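Local atomic coordinates of ribonucleoside-diphosphate reductase, alpha chain (Actinobacillus ureae ATCC 25976, PDB entry 6DQX), a protein that probably catalyses the reduction of ribonucleoside diphosphates to deoxyribonucleotides, as the catalytic subunit of a class Id ribonucleotide reductase. Residues R338-V350 / P398-M412. Numbering follows the deposited sequence.
Sequences RFATRHRALGLGV and PEILKGYGRRNTTLM. With EDO (1,2-ethanediol), chain F.
The C-terminal end of helix 334–343, where R342, H343 and R344 turn spare carbonyls toward the loop 398–412, illustrates how a loop from later in the same chain can satisfy a helix terminus. I400 N binds R342 O (3.1 Å), T409 N binds H343 O, and N408 ND2 donates to R344 O from within the carbonyl plane, 2.8 Å away and nearly straight (164°), while S388 holds N408 OD1. R344 has left helical geometry with positive phi, and its side chain, bent at chi3, lays its guanidinium flat on that of R407, centres 3.7 Å apart and planes 21° from parallel. D317 forms salt bridges with both arginines, which probably offsets their like charges; S321 also takes R344 NH2, G396 also binds the R407 guanidinium, and an ethanediol, probably from the crystallisation liquor, accepts from R407 NH2 at its edge. In this ribonucleotide reductase barrel domain the chain then runs from helix 334–343 into strand 347–351, which pairs in parallel with strand 288–296, while the loop follows along its start. L346 N bonds T410 O, T410 OG1 returns a bond to L346 O at 3.1 Å, and L348 N meets L411 O at 2.8 Å; the backbones of L348 and M412 form a single beta bridge. At the helix end, I400 CG1 sits over one face of the H343 ring, 4.0 Å from its centroid in a CH-pi contact, with F339 on the opposite face. Nearer the surface, E399, extended with CG anti to its N (chi1 -178°), presents OE2 to R342 NH2 at 2.9 Å; the donor stands above the carboxylate plane, and R342 NH1 has a second acid partner in E286.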
loop_
_atom_site.group_PDB
_atom_site.type_symbol
_atom_site.label_atom_id
_atom_site.label_comp_id
_atom_site.label_asym_id
_atom_site.label_seq_id
_atom_site.Cartn_x
_atom_site.Cartn_y
_atom_site.Cartn_z
ATOM N N ARG A 338 16.695 11.187 -9.463
ATOM C CA ARG A 338 16.895 12.623 -9.527
ATOM C C ARG A 338 17.867 13.077 -8.422
ATOM O O ARG A 338 18.852 13.784 -8.685
ATOM C CB ARG A 338 15.568 13.371 -9.397
ATOM C CG ARG A 338 15.721 14.879 -9.423
ATOM C CD ARG A 338 14.383 15.565 -9.508
ATOM N NE ARG A 338 14.499 16.995 -9.266
ATOM C CZ ARG A 338 14.924 17.905 -10.150
ATOM N NH1 ARG A 338 15.317 17.578 -11.368
ATOM N NH2 ARG A 338 14.963 19.173 -9.786
ATOM N N PHE A 339 17.600 12.653 -7.197
ATOM C CA PHE A 339 18.479 13.016 -6.091
ATOM C C PHE A 339 19.909 12.608 -6.312
ATOM O O PHE A 339 20.817 13.434 -6.168
ATOM C CB PHE A 339 18.001 12.421 -4.743
ATOM C CG PHE A 339 18.881 12.817 -3.589
ATOM C CD1 PHE A 339 20.026 12.098 -3.304
ATOM C CD2 PHE A 339 18.567 13.924 -2.816
ATOM C CE1 PHE A 339 20.845 12.438 -2.234
ATOM C CE2 PHE A 339 19.387 14.302 -1.758
ATOM C CZ PHE A 339 20.524 13.563 -1.473
ATOM N N ALA A 340 20.127 11.339 -6.629
ATOM C CA ALA A 340 21.469 10.832 -6.857
ATOM C C ALA A 340 22.181 11.606 -7.973
ATOM O O ALA A 340 23.318 12.021 -7.789
ATOM C CB ALA A 340 21.473 9.368 -7.194
ATOM N N THR A 341 21.490 11.811 -9.083
ATOM C CA THR A 341 22.038 12.592 -10.218
ATOM C C THR A 341 22.508 14.002 -9.799
ATOM O O THR A 341 23.588 14.455 -10.196
ATOM C CB THR A 341 21.012 12.709 -11.348
ATOM O OG1 THR A 341 20.686 11.381 -11.772
ATOM C CG2 THR A 341 21.603 13.531 -12.542
ATOM N N ARG A 342 21.695 14.703 -9.016
ATOM C CA ARG A 342 21.982 16.083 -8.698
ATOM C C ARG A 342 22.912 16.307 -7.508
ATOM O O ARG A 342 23.594 17.331 -7.459
ATOM C CB ARG A 342 20.684 16.838 -8.508
ATOM C CG ARG A 342 19.804 16.754 -9.737
ATOM C CD ARG A 342 18.442 17.326 -9.470
ATOM N NE ARG A 342 18.405 18.775 -9.443
ATOM C CZ ARG A 342 18.010 19.550 -8.429
ATOM N NH1 ARG A 342 17.609 19.079 -7.256
ATOM N NH2 ARG A 342 17.996 20.854 -8.618
ATOM N N HIS A 343 22.913 15.370 -6.548
ATOM C CA HIS A 343 23.632 15.509 -5.272
ATOM C C HIS A 343 24.898 14.667 -5.184
ATOM O O HIS A 343 25.893 15.115 -4.622
ATOM C CB HIS A 343 22.727 15.075 -4.097
ATOM C CG HIS A 343 21.601 16.018 -3.818
ATOM N ND1 HIS A 343 20.452 16.095 -4.584
ATOM C CD2 HIS A 343 21.446 16.905 -2.823
ATOM C CE1 HIS A 343 19.652 17.019 -4.067
ATOM N NE2 HIS A 343 20.239 17.528 -2.999
ATOM N N ARG A 344 24.830 13.430 -5.664
ATOM C CA ARG A 344 25.892 12.449 -5.502
ATOM C C ARG A 344 26.360 12.319 -4.038
ATOM O O ARG A 344 27.558 12.249 -3.754
ATOM C CB ARG A 344 27.065 12.788 -6.435
ATOM C CG ARG A 344 26.689 12.904 -7.903
ATOM C CD ARG A 344 27.929 12.969 -8.802
ATOM N NE ARG A 344 28.561 11.655 -8.821
ATOM C CZ ARG A 344 28.235 10.643 -9.632
ATOM N NH1 ARG A 344 27.333 10.782 -10.596
ATOM N NH2 ARG A 344 28.845 9.476 -9.504
ATOM N N ALA A 345 25.414 12.316 -3.096
ATOM C CA ALA A 345 25.783 12.221 -1.678
ATOM C C ALA A 345 26.439 10.884 -1.345
ATOM O O ALA A 345 25.974 9.836 -1.800
ATOM C CB ALA A 345 24.566 12.438 -0.793
ATOM N N LEU A 346 27.557 10.930 -0.602
ATOM C CA LEU A 346 28.230 9.742 -0.096
ATOM C C LEU A 346 28.252 9.709 1.450
ATOM O O LEU A 346 28.149 10.751 2.139
ATOM C CB LEU A 346 29.680 9.664 -0.597
ATOM C CG LEU A 346 29.910 9.926 -2.109
ATOM C CD1 LEU A 346 31.398 9.883 -2.415
ATOM C CD2 LEU A 346 29.122 8.922 -2.943
ATOM N N GLY A 347 28.460 8.506 1.960
ATOM C CA GLY A 347 28.462 8.242 3.393
ATOM C C GLY A 347 29.602 7.318 3.794
ATOM O O GLY A 347 29.372 6.180 4.176
ATOM N N LEU A 348 30.834 7.805 3.697
ATOM C CA LEU A 348 31.995 7.036 4.123
ATOM C C LEU A 348 32.023 7.065 5.665
ATOM O O LEU A 348 31.930 8.143 6.283
ATOM C CB LEU A 348 33.276 7.643 3.554
ATOM C CG LEU A 348 34.611 6.963 3.929
ATOM C CD1 LEU A 348 35.580 7.054 2.751
ATOM C CD2 LEU A 348 35.232 7.546 5.211
ATOM N N GLY A 349 32.135 5.894 6.265
ATOM C CA GLY A 349 32.088 5.709 7.711
ATOM C C GLY A 349 33.338 5.071 8.260
ATOM O O GLY A 349 34.381 5.030 7.597
ATOM N N VAL A 350 33.214 4.511 9.473
ATOM C CA VAL A 350 34.324 3.879 10.171
ATOM C C VAL A 350 33.862 2.687 10.968
ATOM O O VAL A 350 32.668 2.546 11.246
ATOM C CB VAL A 350 35.009 4.851 11.203
ATOM C CG1 VAL A 350 35.501 6.096 10.472
ATOM C CG2 VAL A 350 34.070 5.226 12.343
ATOM N N PRO A 398 28.079 17.796 -10.058
ATOM C CA PRO A 398 26.677 17.584 -10.374
ATOM C C PRO A 398 25.890 18.904 -10.187
ATOM O O PRO A 398 26.406 19.868 -9.615
ATOM C CB PRO A 398 26.252 16.516 -9.349
ATOM C CG PRO A 398 27.126 16.786 -8.178
ATOM C CD PRO A 398 28.448 17.260 -8.735
ATOM N N GLU A 399 24.649 18.916 -10.632
ATOM C CA GLU A 399 23.845 20.158 -10.718
ATOM C C GLU A 399 23.772 20.974 -9.427
ATOM O O GLU A 399 23.908 22.178 -9.468
ATOM C CB GLU A 399 22.432 19.819 -11.225
ATOM C CG GLU A 399 21.484 21.003 -11.423
ATOM C CD GLU A 399 20.054 20.569 -11.725
ATOM O OE1 GLU A 399 19.865 19.529 -12.390
ATOM O OE2 GLU A 399 19.110 21.272 -11.283
ATOM N N ILE A 400 23.546 20.319 -8.276
ATOM C CA ILE A 400 23.436 21.022 -7.007
ATOM C C ILE A 400 24.743 21.706 -6.606
ATOM O O ILE A 400 24.736 22.718 -5.931
ATOM C CB ILE A 400 22.943 20.020 -5.890
ATOM C CG1 ILE A 400 21.432 19.819 -6.023
ATOM C CG2 ILE A 400 23.328 20.425 -4.491
ATOM C CD1 ILE A 400 20.580 21.086 -5.986
ATOM N N LEU A 401 25.869 21.159 -7.037
ATOM C CA LEU A 401 27.174 21.678 -6.696
ATOM C C LEU A 401 27.878 22.512 -7.789
ATOM O O LEU A 401 29.079 22.750 -7.682
ATOM C CB LEU A 401 28.079 20.508 -6.298
ATOM C CG LEU A 401 27.705 19.843 -4.966
ATOM C CD1 LEU A 401 28.380 18.481 -4.849
ATOM C CD2 LEU A 401 28.058 20.751 -3.817
ATOM N N LYS A 402 27.161 22.936 -8.831
ATOM C CA LYS A 402 27.790 23.788 -9.858
ATOM C C LYS A 402 28.398 25.007 -9.166
ATOM O O LYS A 402 27.697 25.742 -8.455
ATOM C CB LYS A 402 26.777 24.209 -10.919
ATOM C CG LYS A 402 27.385 24.965 -12.089
ATOM C CD LYS A 402 26.363 25.116 -13.208
ATOM C CE LYS A 402 26.722 26.251 -14.148
ATOM N NZ LYS A 402 25.546 26.566 -14.988
ATOM N N GLY A 403 29.710 25.184 -9.340
ATOM C CA GLY A 403 30.458 26.300 -8.749
ATOM C C GLY A 403 30.956 26.089 -7.336
ATOM O O GLY A 403 31.630 26.961 -6.789
ATOM N N TYR A 404 30.607 24.950 -6.725
ATOM C CA TYR A 404 30.998 24.631 -5.373
ATOM C C TYR A 404 32.330 23.898 -5.233
ATOM O O TYR A 404 32.880 23.914 -4.148
ATOM C CB TYR A 404 29.899 23.854 -4.621
ATOM C CG TYR A 404 28.760 24.752 -4.164
ATOM C CD1 TYR A 404 27.724 25.091 -5.025
ATOM C CD2 TYR A 404 28.720 25.244 -2.880
ATOM C CE1 TYR A 404 26.684 25.913 -4.607
ATOM C CE2 TYR A 404 27.680 26.069 -2.447
ATOM C CZ TYR A 404 26.661 26.385 -3.313
ATOM O OH TYR A 404 25.617 27.194 -2.925
ATOM N N GLY A 405 32.827 23.278 -6.295
ATOM C CA GLY A 405 34.183 22.738 -6.333
ATOM C C GLY A 405 34.391 21.324 -5.826
ATOM O O GLY A 405 35.537 20.919 -5.595
ATOM N N ARG A 406 33.305 20.558 -5.650
ATOM C CA ARG A 406 33.422 19.137 -5.363
ATOM C C ARG A 406 32.317 18.361 -6.059
ATOM O O ARG A 406 31.379 18.954 -6.600
ATOM C CB ARG A 406 33.423 18.874 -3.860
ATOM C CG ARG A 406 32.138 19.247 -3.139
ATOM C CD ARG A 406 32.222 18.820 -1.676
ATOM N NE ARG A 406 30.936 19.067 -1.026
ATOM C CZ ARG A 406 30.438 20.257 -0.680
ATOM N NH1 ARG A 406 31.119 21.391 -0.860
ATOM N NH2 ARG A 406 29.229 20.327 -0.112
ATOM N N ARG A 407 32.487 17.044 -6.036
ATOM C CA ARG A 407 31.637 16.084 -6.741
ATOM C C ARG A 407 30.396 15.644 -5.925
ATOM O O ARG A 407 29.379 15.230 -6.516
ATOM C CB ARG A 407 32.511 14.860 -7.039
ATOM C CG ARG A 407 31.884 13.695 -7.787
ATOM C CD ARG A 407 31.802 13.957 -9.256
ATOM N NE ARG A 407 31.493 12.732 -9.993
ATOM C CZ ARG A 407 30.891 12.702 -11.172
ATOM N NH1 ARG A 407 30.531 13.828 -11.777
ATOM N NH2 ARG A 407 30.635 11.536 -11.750
ATOM N N ASN A 408 30.520 15.669 -4.596
ATOM C CA ASN A 408 29.582 15.037 -3.653
ATOM C C ASN A 408 29.137 16.016 -2.590
ATOM O O ASN A 408 29.959 16.688 -1.981
ATOM C CB ASN A 408 30.293 13.892 -2.980
ATOM C CG ASN A 408 30.983 12.998 -3.979
ATOM O OD1 ASN A 408 32.211 13.073 -4.152
ATOM N ND2 ASN A 408 30.196 12.196 -4.707
ATOM N N THR A 409 27.824 16.110 -2.357
ATOM C CA THR A 409 27.313 17.123 -1.431
ATOM C C THR A 409 27.761 16.843 -0.007
ATOM O O THR A 409 28.102 17.780 0.751
ATOM C CB THR A 409 25.778 17.255 -1.461
ATOM O OG1 THR A 409 25.192 15.974 -1.236
ATOM C CG2 THR A 409 25.313 17.846 -2.774
ATOM N N THR A 410 27.787 15.550 0.328
ATOM C CA THR A 410 28.277 15.048 1.590
ATOM C C THR A 410 29.237 13.891 1.332
ATOM O O THR A 410 29.127 13.190 0.325
ATOM C CB THR A 410 27.115 14.535 2.493
ATOM O OG1 THR A 410 26.493 13.392 1.877
ATOM C CG2 THR A 410 26.115 15.667 2.724
ATOM N N LEU A 411 30.166 13.699 2.257
ATOM C CA LEU A 411 31.184 12.673 2.198
ATOM C C LEU A 411 31.140 11.640 3.333
ATOM O O LEU A 411 31.503 10.480 3.086
ATOM C CB LEU A 411 32.577 13.317 2.196
ATOM C CG LEU A 411 33.091 13.876 0.856
ATOM C CD1 LEU A 411 33.064 12.787 -0.227
ATOM C CD2 LEU A 411 32.326 15.096 0.414
ATOM N N MET A 412 30.717 12.024 4.533
ATOM C CA MET A 412 30.876 11.154 5.716
ATOM C C MET A 412 29.650 10.962 6.572
ATOM O O MET A 412 28.912 11.900 6.828
ATOM C CB MET A 412 32.027 11.668 6.616
ATOM C CG MET A 412 33.398 11.483 5.987
ATOM S SD MET A 412 34.727 12.165 7.000
ATOM C CE MET A 412 34.609 10.944 8.308
HETATM C C1 EDO F . 32.701 7.594 -12.717
HETATM O O1 EDO F . 31.614 6.679 -12.519
HETATM C C2 EDO F . 32.981 8.419 -11.472
HETATM O O2 EDO F . 31.778 8.938 -10.919
HETATM O O HOH W 1 23.801 16.467 -12.000
#